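PDB 3BJQ: phage-related protein from Bordetella bronchiseptica RB50, which is of unproven function but probably serves as a phage major capsid protein of the capsid protein E family. Local coordinates for residues Ser27-Phe35 / Glu220-Arg228. Residues are numbered along the deposited sequence; the frame is centred on the assembly and turned at random.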
# COMPACT_ATOMS: atom_id res chain seq x y z
N SER E 27 32.36 15.12 -4.24
CA SER E 27 32.32 15.72 -5.56
C SER E 27 33.63 16.36 -6.06
O SER E 27 33.83 16.46 -7.26
CB SER E 27 31.20 16.76 -5.61
OG SER E 27 31.53 17.84 -4.74
N THR E 28 34.52 16.76 -5.16
CA THR E 28 35.78 17.35 -5.59
C THR E 28 36.90 16.31 -5.81
O THR E 28 37.99 16.67 -6.30
CB THR E 28 36.26 18.48 -4.65
OG1 THR E 28 36.79 17.93 -3.43
CG2 THR E 28 35.14 19.47 -4.38
N LEU E 29 36.65 15.05 -5.42
CA LEU E 29 37.58 13.96 -5.70
C LEU E 29 37.21 13.39 -7.07
O LEU E 29 36.05 13.14 -7.35
CB LEU E 29 37.55 12.89 -4.62
CG LEU E 29 37.85 13.37 -3.19
CD1 LEU E 29 37.88 12.18 -2.29
CD2 LEU E 29 39.15 14.11 -3.10
N ILE E 30 38.21 13.20 -7.94
CA ILE E 30 37.94 12.84 -9.33
C ILE E 30 38.48 11.46 -9.74
O ILE E 30 38.31 11.06 -10.88
CB ILE E 30 38.45 13.95 -10.28
CG1 ILE E 30 39.96 14.17 -10.12
CG2 ILE E 30 37.69 15.27 -10.01
CD1 ILE E 30 40.67 14.68 -11.34
N GLY E 31 39.08 10.71 -8.80
CA GLY E 31 39.65 9.39 -9.10
C GLY E 31 38.69 8.43 -9.78
O GLY E 31 39.06 7.74 -10.73
N LYS E 32 37.46 8.41 -9.32
CA LYS E 32 36.41 7.55 -9.91
C LYS E 32 35.98 8.00 -11.30
O LYS E 32 35.30 7.27 -12.01
CB LYS E 32 35.21 7.47 -8.97
CG LYS E 32 35.57 6.92 -7.61
CD LYS E 32 34.42 6.97 -6.59
CE LYS E 32 34.72 6.02 -5.42
NZ LYS E 32 33.63 5.94 -4.39
N LYS E 33 36.41 9.19 -11.71
CA LYS E 33 36.12 9.67 -13.07
C LYS E 33 37.10 9.09 -14.08
O LYS E 33 36.84 9.10 -15.28
CB LYS E 33 36.18 11.19 -13.12
CG LYS E 33 35.05 11.91 -12.35
CD LYS E 33 33.75 11.83 -13.10
CE LYS E 33 32.62 12.44 -12.28
NZ LYS E 33 31.60 13.14 -13.13
N LEU E 34 38.25 8.63 -13.59
CA LEU E 34 39.25 7.94 -14.40
C LEU E 34 39.14 6.43 -14.21
O LEU E 34 39.39 5.67 -15.14
CB LEU E 34 40.67 8.38 -14.01
CG LEU E 34 41.15 9.77 -14.43
CD1 LEU E 34 40.45 10.86 -13.62
CD2 LEU E 34 42.65 9.86 -14.29
N PHE E 35 38.76 6.01 -13.00
CA PHE E 35 38.70 4.61 -12.61
C PHE E 35 37.36 4.28 -12.00
O PHE E 35 37.28 4.08 -10.77
CB PHE E 35 39.78 4.34 -11.56
CG PHE E 35 41.19 4.53 -12.04
CD1 PHE E 35 41.82 5.75 -11.93
CD2 PHE E 35 41.91 3.46 -12.54
CE1 PHE E 35 43.13 5.91 -12.34
CE2 PHE E 35 43.22 3.62 -12.96
CZ PHE E 35 43.83 4.85 -12.86
N GLU E 220 34.16 15.71 -23.89
CA GLU E 220 32.92 15.55 -23.15
C GLU E 220 32.94 16.12 -21.74
O GLU E 220 32.03 16.83 -21.33
CB GLU E 220 32.57 14.07 -23.07
CG GLU E 220 31.20 13.77 -22.50
CD GLU E 220 30.90 12.29 -22.59
OE1 GLU E 220 30.32 11.87 -23.62
OE2 GLU E 220 31.28 11.54 -21.65
N GLU E 221 33.97 15.80 -20.98
CA GLU E 221 34.02 16.19 -19.60
C GLU E 221 35.45 16.54 -19.19
O GLU E 221 36.38 15.82 -19.52
CB GLU E 221 33.49 15.05 -18.74
CG GLU E 221 33.40 15.38 -17.25
CD GLU E 221 32.53 14.39 -16.49
OE1 GLU E 221 32.19 13.33 -17.06
OE2 GLU E 221 32.21 14.68 -15.31
N ILE E 222 35.59 17.66 -18.50
CA ILE E 222 36.87 18.08 -17.93
C ILE E 222 36.72 17.97 -16.43
O ILE E 222 35.76 18.49 -15.88
CB ILE E 222 37.22 19.56 -18.32
CG1 ILE E 222 37.41 19.67 -19.83
CG2 ILE E 222 38.50 20.06 -17.55
CD1 ILE E 222 37.88 21.06 -20.33
N VAL E 223 37.65 17.26 -15.79
CA VAL E 223 37.66 17.13 -14.34
C VAL E 223 38.95 17.78 -13.82
O VAL E 223 39.98 17.73 -14.49
CB VAL E 223 37.48 15.66 -13.89
CG1 VAL E 223 36.14 15.12 -14.41
CG2 VAL E 223 38.63 14.77 -14.33
N VAL E 224 38.86 18.47 -12.68
CA VAL E 224 39.99 19.18 -12.12
C VAL E 224 40.54 18.47 -10.88
O VAL E 224 39.80 18.21 -9.93
CB VAL E 224 39.63 20.61 -11.72
CG1 VAL E 224 40.89 21.36 -11.27
CG2 VAL E 224 38.94 21.34 -12.91
N GLY E 225 41.84 18.20 -10.89
CA GLY E 225 42.53 17.54 -9.79
C GLY E 225 42.93 18.52 -8.73
O GLY E 225 44.02 19.07 -8.80
N THR E 226 42.06 18.70 -7.74
CA THR E 226 42.23 19.72 -6.70
C THR E 226 42.79 19.18 -5.36
O THR E 226 43.35 19.95 -4.58
CB THR E 226 40.91 20.46 -6.44
OG1 THR E 226 39.89 19.51 -6.13
CG2 THR E 226 40.47 21.28 -7.68
N ALA E 227 42.62 17.88 -5.09
CA ALA E 227 42.96 17.31 -3.78
C ALA E 227 44.42 17.56 -3.46
O ALA E 227 45.27 17.56 -4.34
CB ALA E 227 42.63 15.80 -3.71
N ARG E 228 44.68 17.78 -2.18
CA ARG E 228 46.01 17.98 -1.66
C ARG E 228 46.21 17.09 -0.47
O ARG E 228 45.24 16.65 0.15
CB ARG E 228 46.20 19.44 -1.24
CG ARG E 228 45.98 20.41 -2.38
CD ARG E 228 46.93 21.56 -2.35
NE ARG E 228 46.40 22.72 -1.69
CZ ARG E 228 47.14 23.76 -1.31
NH1 ARG E 228 48.45 23.78 -1.50
NH2 ARG E 228 46.55 24.79 -0.72
O HOH W 1 40.78 15.98 -6.63
O HOH W 2 39.54 18.09 -3.67
O HOH W 3 37.74 18.53 -8.38
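Ile30 and Val223 meet at the apolar centre of this contact, and the isoleucine can be followed outward atom by atom. Ile30 CB sits 4.1 Å from Val223 CB. Ile30 CG2 lies 3.6 Å from Val224 O and also against Val223 CB, while CG1 stands between its own backbone N and carbonyl carbon (chi1 60°). At the end of that branch Ile30 CD1 touches Val223 CG2 at 3.6 Å and lies 3.7 Å from Gly225 N. Strand 221-225, in a sequence stretch related to phage major capsid protein E, is part of a mixed sheet, next to and parallel with strand 179-183; the short helix 31-34 and its leading loop lie on one face of that sheet, with Met181 and Trp241 also against Ile30. Toward one end, Lys33 runs its CB and CG past Val223 CG1, then bends at chi2 (-75°), and Lys33 NZ forms a salt bridge of 2.7 Å with Glu221 OE2, approached on the syn side and 19° out of the carboxylate plane. At the other end water takes over: one molecule donates to both Thr28 O and Val224 O, a second links Thr28 O to Ala227 N, and a third joins the Thr28 and Thr226 hydroxyls.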